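Local coordinates for protein Xaa-Pro Dipeptidase (Alteromonas macleodii, PDB 2QS8) that probably hydrolyses dipeptides or other peptides at their C-terminal end, as a metal-dependent carboxypeptidase of the amidohydrolase superfamily, at residues Gly64-Gln74 and Gly106-Gly114; Thr272-Phe283 and Val321-Gln332. One frame throughout, in Å; residues are numbered along the deposited sequence.

Contact 1 of 2, residues Gly64-Gln74 and Gly106-Gly114. With MG (magnesium ion), chain C.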
# COMPACT_ATOMS: atom_id res chain seq x y z
N GLY A 64 9.38 -20.59 -40.93
CA GLY A 64 10.24 -20.46 -39.77
C GLY A 64 9.60 -21.01 -38.51
O GLY A 64 8.43 -20.76 -38.26
N LEU A 65 10.35 -21.77 -37.73
CA LEU A 65 9.81 -22.36 -36.50
C LEU A 65 9.79 -21.37 -35.32
O LEU A 65 10.58 -20.44 -35.26
CB LEU A 65 10.62 -23.61 -36.14
CG LEU A 65 10.64 -24.68 -37.24
CD1 LEU A 65 11.59 -25.80 -36.85
CD2 LEU A 65 9.24 -25.21 -37.48
N MSE A 66 8.87 -21.60 -34.38
CA MSE A 66 8.73 -20.74 -33.21
C MSE A 66 8.76 -21.49 -31.88
O MSE A 66 8.19 -22.57 -31.75
CB MSE A 66 7.43 -19.96 -33.31
CG MSE A 66 7.38 -19.01 -34.47
SE MSE A 66 5.78 -17.87 -34.41
CE MSE A 66 5.50 -17.57 -36.32
N ASP A 67 9.44 -20.91 -30.89
CA ASP A 67 9.54 -21.51 -29.56
C ASP A 67 8.94 -20.49 -28.59
O ASP A 67 9.48 -19.42 -28.38
CB ASP A 67 11.01 -21.79 -29.21
CG ASP A 67 11.16 -22.70 -28.00
OD1 ASP A 67 10.30 -22.65 -27.10
OD2 ASP A 67 12.16 -23.46 -27.94
N MSE A 68 7.80 -20.84 -28.00
CA MSE A 68 7.09 -19.95 -27.08
C MSE A 68 7.69 -19.84 -25.67
O MSE A 68 7.13 -19.15 -24.82
CB MSE A 68 5.64 -20.40 -26.93
CG MSE A 68 4.84 -20.47 -28.21
SE MSE A 68 4.76 -18.68 -28.95
CE MSE A 68 3.61 -17.72 -27.71
N HIS A 69 8.80 -20.54 -25.40
CA HIS A 69 9.35 -20.51 -24.05
C HIS A 69 10.86 -20.74 -24.00
O HIS A 69 11.32 -21.88 -23.88
CB HIS A 69 8.63 -21.55 -23.20
CG HIS A 69 8.79 -21.38 -21.72
ND1 HIS A 69 7.72 -21.25 -20.87
CD2 HIS A 69 9.90 -21.37 -20.94
CE1 HIS A 69 8.16 -21.17 -19.62
NE2 HIS A 69 9.48 -21.24 -19.64
N VAL A 70 11.62 -19.66 -24.08
CA VAL A 70 13.07 -19.77 -24.04
C VAL A 70 13.66 -18.75 -23.06
O VAL A 70 13.01 -17.75 -22.74
CB VAL A 70 13.72 -19.53 -25.44
CG1 VAL A 70 13.20 -20.58 -26.44
CG2 VAL A 70 13.42 -18.13 -25.93
N HIS A 71 14.87 -19.03 -22.58
CA HIS A 71 15.55 -18.14 -21.64
C HIS A 71 16.99 -17.87 -22.08
O HIS A 71 17.94 -18.30 -21.43
CB HIS A 71 15.57 -18.77 -20.23
CG HIS A 71 14.22 -18.99 -19.64
ND1 HIS A 71 13.39 -17.96 -19.26
CD2 HIS A 71 13.56 -20.14 -19.35
CE1 HIS A 71 12.28 -18.46 -18.76
NE2 HIS A 71 12.35 -19.78 -18.80
N PHE A 72 17.15 -17.16 -23.19
CA PHE A 72 18.49 -16.85 -23.66
C PHE A 72 19.21 -16.14 -22.52
O PHE A 72 18.62 -15.29 -21.85
CB PHE A 72 18.46 -15.92 -24.88
CG PHE A 72 17.78 -16.49 -26.10
CD1 PHE A 72 17.81 -17.86 -26.37
CD2 PHE A 72 17.18 -15.65 -27.02
CE1 PHE A 72 17.24 -18.37 -27.54
CE2 PHE A 72 16.61 -16.14 -28.19
CZ PHE A 72 16.64 -17.50 -28.45
N GLY A 73 20.48 -16.49 -22.30
CA GLY A 73 21.24 -15.86 -21.24
C GLY A 73 21.55 -16.79 -20.09
O GLY A 73 22.32 -16.46 -19.19
N GLN A 74 20.94 -17.97 -20.10
CA GLN A 74 21.19 -18.95 -19.06
C GLN A 74 21.05 -20.37 -19.59
O GLN A 74 20.40 -20.61 -20.61
CB GLN A 74 20.22 -18.73 -17.89
CG GLN A 74 18.79 -19.14 -18.18
CD GLN A 74 17.80 -18.53 -17.20
OE1 GLN A 74 17.46 -17.35 -17.28
NE2 GLN A 74 17.33 -19.35 -16.25
N GLY A 106 16.88 -23.26 -36.93
CA GLY A 106 15.59 -23.17 -37.58
C GLY A 106 14.51 -22.33 -36.91
O GLY A 106 13.45 -22.12 -37.49
N PHE A 107 14.75 -21.86 -35.69
CA PHE A 107 13.75 -21.05 -35.01
C PHE A 107 13.98 -19.56 -35.27
O PHE A 107 14.87 -18.94 -34.69
CB PHE A 107 13.71 -21.37 -33.52
CG PHE A 107 13.18 -22.74 -33.22
CD1 PHE A 107 13.96 -23.87 -33.45
CD2 PHE A 107 11.88 -22.91 -32.78
CE1 PHE A 107 13.44 -25.14 -33.25
CE2 PHE A 107 11.36 -24.18 -32.57
CZ PHE A 107 12.14 -25.30 -32.81
N THR A 108 13.16 -19.02 -36.16
CA THR A 108 13.24 -17.62 -36.57
C THR A 108 12.49 -16.66 -35.64
O THR A 108 12.70 -15.46 -35.67
CB THR A 108 12.71 -17.48 -38.01
OG1 THR A 108 11.43 -18.11 -38.13
CG2 THR A 108 13.70 -18.10 -39.00
N THR A 109 11.60 -17.20 -34.82
CA THR A 109 10.87 -16.37 -33.88
C THR A 109 10.78 -17.11 -32.56
O THR A 109 10.53 -18.32 -32.54
CB THR A 109 9.42 -16.06 -34.37
OG1 THR A 109 9.46 -15.32 -35.60
CG2 THR A 109 8.68 -15.21 -33.34
N VAL A 110 11.00 -16.40 -31.45
CA VAL A 110 10.91 -17.00 -30.13
C VAL A 110 10.26 -16.03 -29.15
O VAL A 110 10.26 -14.82 -29.37
CB VAL A 110 12.31 -17.40 -29.55
CG1 VAL A 110 12.98 -18.43 -30.43
CG2 VAL A 110 13.20 -16.17 -29.41
N ARG A 111 9.69 -16.59 -28.09
CA ARG A 111 9.08 -15.79 -27.05
C ARG A 111 9.92 -16.05 -25.78
O ARG A 111 9.87 -17.15 -25.22
CB ARG A 111 7.63 -16.23 -26.81
CG ARG A 111 6.85 -15.32 -25.86
CD ARG A 111 5.41 -15.80 -25.59
NE ARG A 111 5.38 -17.09 -24.91
CZ ARG A 111 4.32 -17.61 -24.31
NH1 ARG A 111 3.17 -16.94 -24.30
NH2 ARG A 111 4.41 -18.77 -23.68
N GLN A 112 10.72 -15.07 -25.36
CA GLN A 112 11.51 -15.22 -24.14
C GLN A 112 10.60 -14.86 -22.97
O GLN A 112 10.14 -13.72 -22.85
CB GLN A 112 12.72 -14.29 -24.11
CG GLN A 112 13.51 -14.41 -22.81
CD GLN A 112 14.96 -14.77 -23.02
OE1 GLN A 112 15.31 -15.46 -23.98
NE2 GLN A 112 15.82 -14.32 -22.11
N VAL A 113 10.34 -15.82 -22.10
CA VAL A 113 9.47 -15.57 -20.98
C VAL A 113 10.20 -15.56 -19.64
O VAL A 113 9.84 -16.32 -18.74
CB VAL A 113 8.32 -16.60 -20.94
CG1 VAL A 113 7.33 -16.31 -22.08
CG2 VAL A 113 8.88 -18.00 -21.08
N GLY A 114 11.21 -14.70 -19.53
CA GLY A 114 11.95 -14.58 -18.29
C GLY A 114 13.47 -14.49 -18.31
O GLY A 114 14.14 -15.34 -18.88
MG MG C . 10.99 -21.13 -17.78
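Arg111 reaches the carbonyl of Met68, where the chain turns a corner. Its CB lies 3.6 Å from Met68 O. CG is turned anti to the backbone N (chi1 -172°), which carries the chain across the Met68 side chain. CD then touches Met68 CE, and a bend at chi3 turns the guanidinium edge to the carbonyl. NE donates to Met68 O at 2.7 Å and NH2 to the same oxygen at 3.0 Å. The oxygen lies close to the guanidinium plane and is gripped side-on by the two neighbouring nitrogens. Met68 is a selenomethionine, and its folded side chain sets CE over one face of the guanidinium. Farther out, NH1 bonds Ser252 and NH2 forms a salt bridge with Glu254, which also accepts from His69 ND1. Cut back to an alanine, this position would probably leave the Met68 carbonyl without both donors and Glu254 without its charged mate.

Strands 65-67 and 107-112 run parallel, their axes 14° apart. Arg111 N donates to Asp67 O at 2.9 Å, and Val70 N to Arg111 O at 3.3 Å. A beta bulge shifts the register between these bonds. Asp67 OD1 takes the His69 N-H in an Asx turn, while OD2 is hydrogen-bonded to Thr327 OG1. Val113 CG2 sits over the centre of the His69 ring, 3.3 Å from its centroid, a close CH-pi contact. His71 ND1 donates to Gly114 O at 2.8 Å, nearly in the ring plane, which fixes the ring with NE2 toward the metal. Gln112 clasps the Phe72 backbone through both ends of its amide. Two histidines with one residue between them, His69 and His71, bind the magnesium ion through NE2. This is the HxH metal motif at the end of the first barrel strand in amidohydrolases.

Contact 2 of 2, residues Thr272-Phe283 and Val321-Gln332. With MET (methionine), chain D.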
# COMPACT_ATOMS: atom_id res chain seq x y z
N THR A 272 -7.40 -20.93 -24.11
CA THR A 272 -6.05 -20.72 -23.58
C THR A 272 -5.07 -21.69 -24.22
O THR A 272 -5.40 -22.85 -24.43
CB THR A 272 -6.01 -20.96 -22.06
OG1 THR A 272 -7.19 -20.41 -21.45
CG2 THR A 272 -4.78 -20.29 -21.47
N TYR A 273 -3.86 -21.22 -24.54
CA TYR A 273 -2.84 -22.08 -25.14
C TYR A 273 -2.00 -22.83 -24.11
O TYR A 273 -1.66 -22.29 -23.07
CB TYR A 273 -1.91 -21.27 -26.05
CG TYR A 273 -2.38 -21.17 -27.48
CD1 TYR A 273 -3.17 -20.10 -27.91
CD2 TYR A 273 -2.05 -22.16 -28.42
CE1 TYR A 273 -3.61 -20.00 -29.24
CE2 TYR A 273 -2.49 -22.08 -29.75
CZ TYR A 273 -3.26 -21.00 -30.16
OH TYR A 273 -3.65 -20.92 -31.48
N TYR A 274 -1.69 -24.10 -24.42
CA TYR A 274 -0.87 -24.94 -23.56
C TYR A 274 0.53 -25.10 -24.16
O TYR A 274 0.67 -25.60 -25.27
CB TYR A 274 -1.52 -26.32 -23.37
CG TYR A 274 -0.69 -27.29 -22.53
CD1 TYR A 274 -0.72 -28.66 -22.78
CD2 TYR A 274 0.11 -26.84 -21.49
CE1 TYR A 274 0.02 -29.55 -22.01
CE2 TYR A 274 0.85 -27.72 -20.71
CZ TYR A 274 0.80 -29.08 -20.98
OH TYR A 274 1.54 -29.95 -20.20
N VAL A 275 1.55 -24.66 -23.43
CA VAL A 275 2.95 -24.77 -23.86
C VAL A 275 3.56 -25.79 -22.89
O VAL A 275 4.00 -25.44 -21.80
CB VAL A 275 3.66 -23.42 -23.71
CG1 VAL A 275 5.04 -23.50 -24.31
CG2 VAL A 275 2.86 -22.35 -24.37
N PRO A 276 3.62 -27.06 -23.31
CA PRO A 276 4.16 -28.16 -22.51
C PRO A 276 5.60 -28.16 -21.99
O PRO A 276 5.82 -28.48 -20.83
CB PRO A 276 3.86 -29.38 -23.37
CG PRO A 276 3.99 -28.85 -24.75
CD PRO A 276 3.29 -27.52 -24.67
N THR A 277 6.56 -27.81 -22.82
CA THR A 277 7.97 -27.86 -22.42
C THR A 277 8.29 -29.25 -21.89
O THR A 277 8.83 -29.42 -20.79
CB THR A 277 8.34 -26.81 -21.32
OG1 THR A 277 7.75 -27.19 -20.05
CG2 THR A 277 7.88 -25.42 -21.74
N ILE A 278 7.94 -30.26 -22.69
CA ILE A 278 8.20 -31.64 -22.31
C ILE A 278 9.71 -31.85 -22.10
O ILE A 278 10.11 -32.51 -21.15
CB ILE A 278 7.71 -32.64 -23.38
CG1 ILE A 278 6.22 -32.44 -23.64
CG2 ILE A 278 7.96 -34.07 -22.91
CD1 ILE A 278 5.68 -33.23 -24.80
N SER A 279 10.51 -31.29 -22.99
CA SER A 279 11.97 -31.41 -22.92
C SER A 279 12.50 -31.08 -21.53
O SER A 279 13.21 -31.88 -20.92
CB SER A 279 12.64 -30.48 -23.93
OG SER A 279 12.36 -30.87 -25.26
N ALA A 280 12.17 -29.88 -21.05
CA ALA A 280 12.63 -29.44 -19.74
C ALA A 280 12.15 -30.41 -18.67
O ALA A 280 12.85 -30.65 -17.70
CB ALA A 280 12.11 -28.03 -19.45
N GLY A 281 10.95 -30.95 -18.86
CA GLY A 281 10.40 -31.90 -17.92
C GLY A 281 11.29 -33.13 -17.84
O GLY A 281 11.72 -33.53 -16.76
N GLU A 282 11.58 -33.71 -19.00
CA GLU A 282 12.43 -34.90 -19.09
C GLU A 282 13.83 -34.58 -18.57
O GLU A 282 14.51 -35.45 -18.01
CB GLU A 282 12.51 -35.39 -20.54
CG GLU A 282 11.18 -35.84 -21.13
CD GLU A 282 10.63 -37.09 -20.45
OE1 GLU A 282 11.38 -38.08 -20.36
OE2 GLU A 282 9.46 -37.07 -20.02
N PHE A 283 14.26 -33.33 -18.75
CA PHE A 283 15.58 -32.90 -18.31
C PHE A 283 15.75 -33.00 -16.79
O PHE A 283 16.69 -33.65 -16.31
CB PHE A 283 15.84 -31.46 -18.74
CG PHE A 283 17.24 -30.99 -18.47
CD1 PHE A 283 18.26 -31.24 -19.39
CD2 PHE A 283 17.56 -30.33 -17.29
CE1 PHE A 283 19.56 -30.83 -19.14
CE2 PHE A 283 18.86 -29.93 -17.03
CZ PHE A 283 19.86 -30.18 -17.95
N VAL A 321 -7.21 -29.61 -26.06
CA VAL A 321 -6.68 -28.35 -25.56
C VAL A 321 -5.73 -27.75 -26.60
O VAL A 321 -4.92 -28.45 -27.19
CB VAL A 321 -5.89 -28.57 -24.24
CG1 VAL A 321 -5.19 -27.29 -23.82
CG2 VAL A 321 -6.82 -29.05 -23.15
N LYS A 322 -5.84 -26.44 -26.84
CA LYS A 322 -4.98 -25.79 -27.81
C LYS A 322 -3.53 -25.90 -27.33
O LYS A 322 -3.23 -25.72 -26.15
CB LYS A 322 -5.38 -24.33 -27.98
CG LYS A 322 -6.80 -24.16 -28.49
CD LYS A 322 -7.31 -22.76 -28.24
CE LYS A 322 -6.72 -21.78 -29.21
NZ LYS A 322 -7.28 -22.04 -30.57
N ILE A 323 -2.63 -26.19 -28.27
CA ILE A 323 -1.23 -26.37 -27.95
C ILE A 323 -0.29 -25.60 -28.87
O ILE A 323 -0.45 -25.61 -30.10
CB ILE A 323 -0.85 -27.87 -28.01
CG1 ILE A 323 -1.52 -28.61 -26.84
CG2 ILE A 323 0.65 -28.05 -28.00
CD1 ILE A 323 -1.31 -30.11 -26.83
N ALA A 324 0.68 -24.92 -28.27
CA ALA A 324 1.68 -24.16 -29.01
C ALA A 324 3.06 -24.63 -28.54
O ALA A 324 3.27 -24.89 -27.35
CB ALA A 324 1.52 -22.66 -28.74
N PHE A 325 3.99 -24.75 -29.50
CA PHE A 325 5.35 -25.21 -29.25
C PHE A 325 6.16 -24.37 -28.23
O PHE A 325 6.30 -23.16 -28.38
CB PHE A 325 6.11 -25.26 -30.58
CG PHE A 325 7.41 -25.98 -30.51
CD1 PHE A 325 7.47 -27.34 -30.77
CD2 PHE A 325 8.59 -25.30 -30.22
CE1 PHE A 325 8.68 -28.01 -30.75
CE2 PHE A 325 9.79 -25.96 -30.19
CZ PHE A 325 9.84 -27.33 -30.46
N GLY A 326 6.71 -25.05 -27.22
CA GLY A 326 7.51 -24.40 -26.19
C GLY A 326 8.40 -25.40 -25.48
O GLY A 326 7.92 -26.43 -25.02
N THR A 327 9.68 -25.09 -25.34
CA THR A 327 10.64 -26.03 -24.75
C THR A 327 11.24 -25.72 -23.36
O THR A 327 11.64 -26.64 -22.64
CB THR A 327 11.82 -26.21 -25.71
OG1 THR A 327 12.61 -25.02 -25.71
CG2 THR A 327 11.31 -26.44 -27.14
N ASP A 328 11.31 -24.44 -23.01
CA ASP A 328 11.92 -24.00 -21.77
C ASP A 328 13.43 -24.19 -21.90
O ASP A 328 14.13 -24.57 -20.94
CB ASP A 328 11.38 -24.77 -20.55
CG ASP A 328 11.64 -24.05 -19.23
OD1 ASP A 328 12.19 -22.93 -19.24
OD2 ASP A 328 11.27 -24.58 -18.16
N ALA A 329 13.92 -23.94 -23.11
CA ALA A 329 15.35 -24.00 -23.40
C ALA A 329 15.99 -22.92 -22.53
O ALA A 329 15.57 -21.76 -22.54
CB ALA A 329 15.60 -23.71 -24.87
N GLY A 330 17.01 -23.28 -21.80
CA GLY A 330 17.67 -22.38 -20.85
C GLY A 330 17.84 -23.23 -19.60
O GLY A 330 18.63 -22.93 -18.71
N VAL A 331 17.07 -24.30 -19.60
CA VAL A 331 17.15 -25.36 -18.67
C VAL A 331 18.11 -26.29 -19.38
O VAL A 331 19.27 -26.40 -19.01
CB VAL A 331 15.77 -26.03 -18.44
CG1 VAL A 331 15.92 -27.25 -17.55
CG2 VAL A 331 14.80 -25.03 -17.82
N GLN A 332 17.61 -26.97 -20.40
CA GLN A 332 18.49 -27.79 -21.24
C GLN A 332 19.25 -26.84 -22.14
O GLN A 332 18.91 -25.66 -22.21
CB GLN A 332 17.69 -28.83 -22.06
CG GLN A 332 16.71 -28.23 -23.06
CD GLN A 332 15.36 -27.88 -22.43
OE1 GLN A 332 15.06 -28.33 -21.32
NE2 GLN A 332 14.41 -27.13 -22.96
N MET D . 11.56 -24.04 -15.25
CA MET D . 10.50 -24.96 -14.73
C MET D . 10.49 -25.00 -13.20
O MET D . 9.44 -25.35 -12.64
CB MET D . 10.73 -26.37 -15.27
CG MET D . 9.67 -27.34 -14.85
SD MET D . 9.86 -28.88 -15.67
CE MET D . 9.41 -28.40 -17.32
OXT MET D . 11.55 -24.70 -12.60
O HOH W 1 -7.46 -24.57 -25.46
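Asp328 and Ala280 meet through their CB atoms, 3.5 Å apart, beside the bound methionine at the active-site end of an amidohydrolase TIM barrel. With CG anti to the backbone N (chi1 -161°), Asp328 holds its carboxylate toward the ligand, and OD2 accepts a hydrogen bond from the methionine N at 3.0 Å. Asp328 also belongs to the magnesium site. The far end of the ligand lies against the start of helix 278-287. Its CE is 3.4 Å from Thr277 OG1 and close to Ala280 CB and Gly281 N. Thr277 stands at the N-cap position but makes no capping bond with its side chain. Its OG1 is hydrogen-bonded to His255, another residue of the pocket.

Behind this first shell, Thr277 CB packs on Asp328 CB and on the Thr327 carbonyl. Gly326 lies against Val275, whose CG1 comes within 3.2 Å of Gly326 CA; a side chain on Gly326 would collide there. On the helix side, the Phe283 ring rests one face on Gln332 CA, while Val331 CG1 touches its CD2.

Farther back, strand 273-275 meets the segment 321-332 through a single bridge. Tyr274 N donates to Lys322 O at 2.8 Å, and Ala324 N returns a bond to Tyr274 O. Lys322 bends its chain so that CE lies over the face of the Tyr273 ring in a CH-pi contact. The hydroxyl of that tyrosine is hydrogen-bonded to Glu361. One water joins Thr272 O to Lys322 N.

Gln332 folds back over the loop that carries Asp328. Its NE2 donates to Thr327 O at 2.8 Å, approaching well above the plane of that carbonyl, while its OE1 lies 3.1 Å from Ala280 CA.

How the contacts relate
Both segments of contact 1 precede those of contact 2 in the sequence, and the two centres are 11 Å apart. Both lie deep in the same barrel. Contact 1 pairs strands 60-67 and 107-112, and contact 2 joins strand 273-275 and helix 278-287 to the loop before helix 339-346. The segments 64-74 and 321-332 run next to each other. His69 O is 2.7 Å from Asp328 N, a probable hydrogen bond, and Met66 O packs against Phe325 CD2. Helix 360-365 touches side chains of both contacts. The metal site is thus assembled from both ends of the barrel sequence: contact 1 brings two histidines, contact 2 the aspartate and part of the methionine pocket.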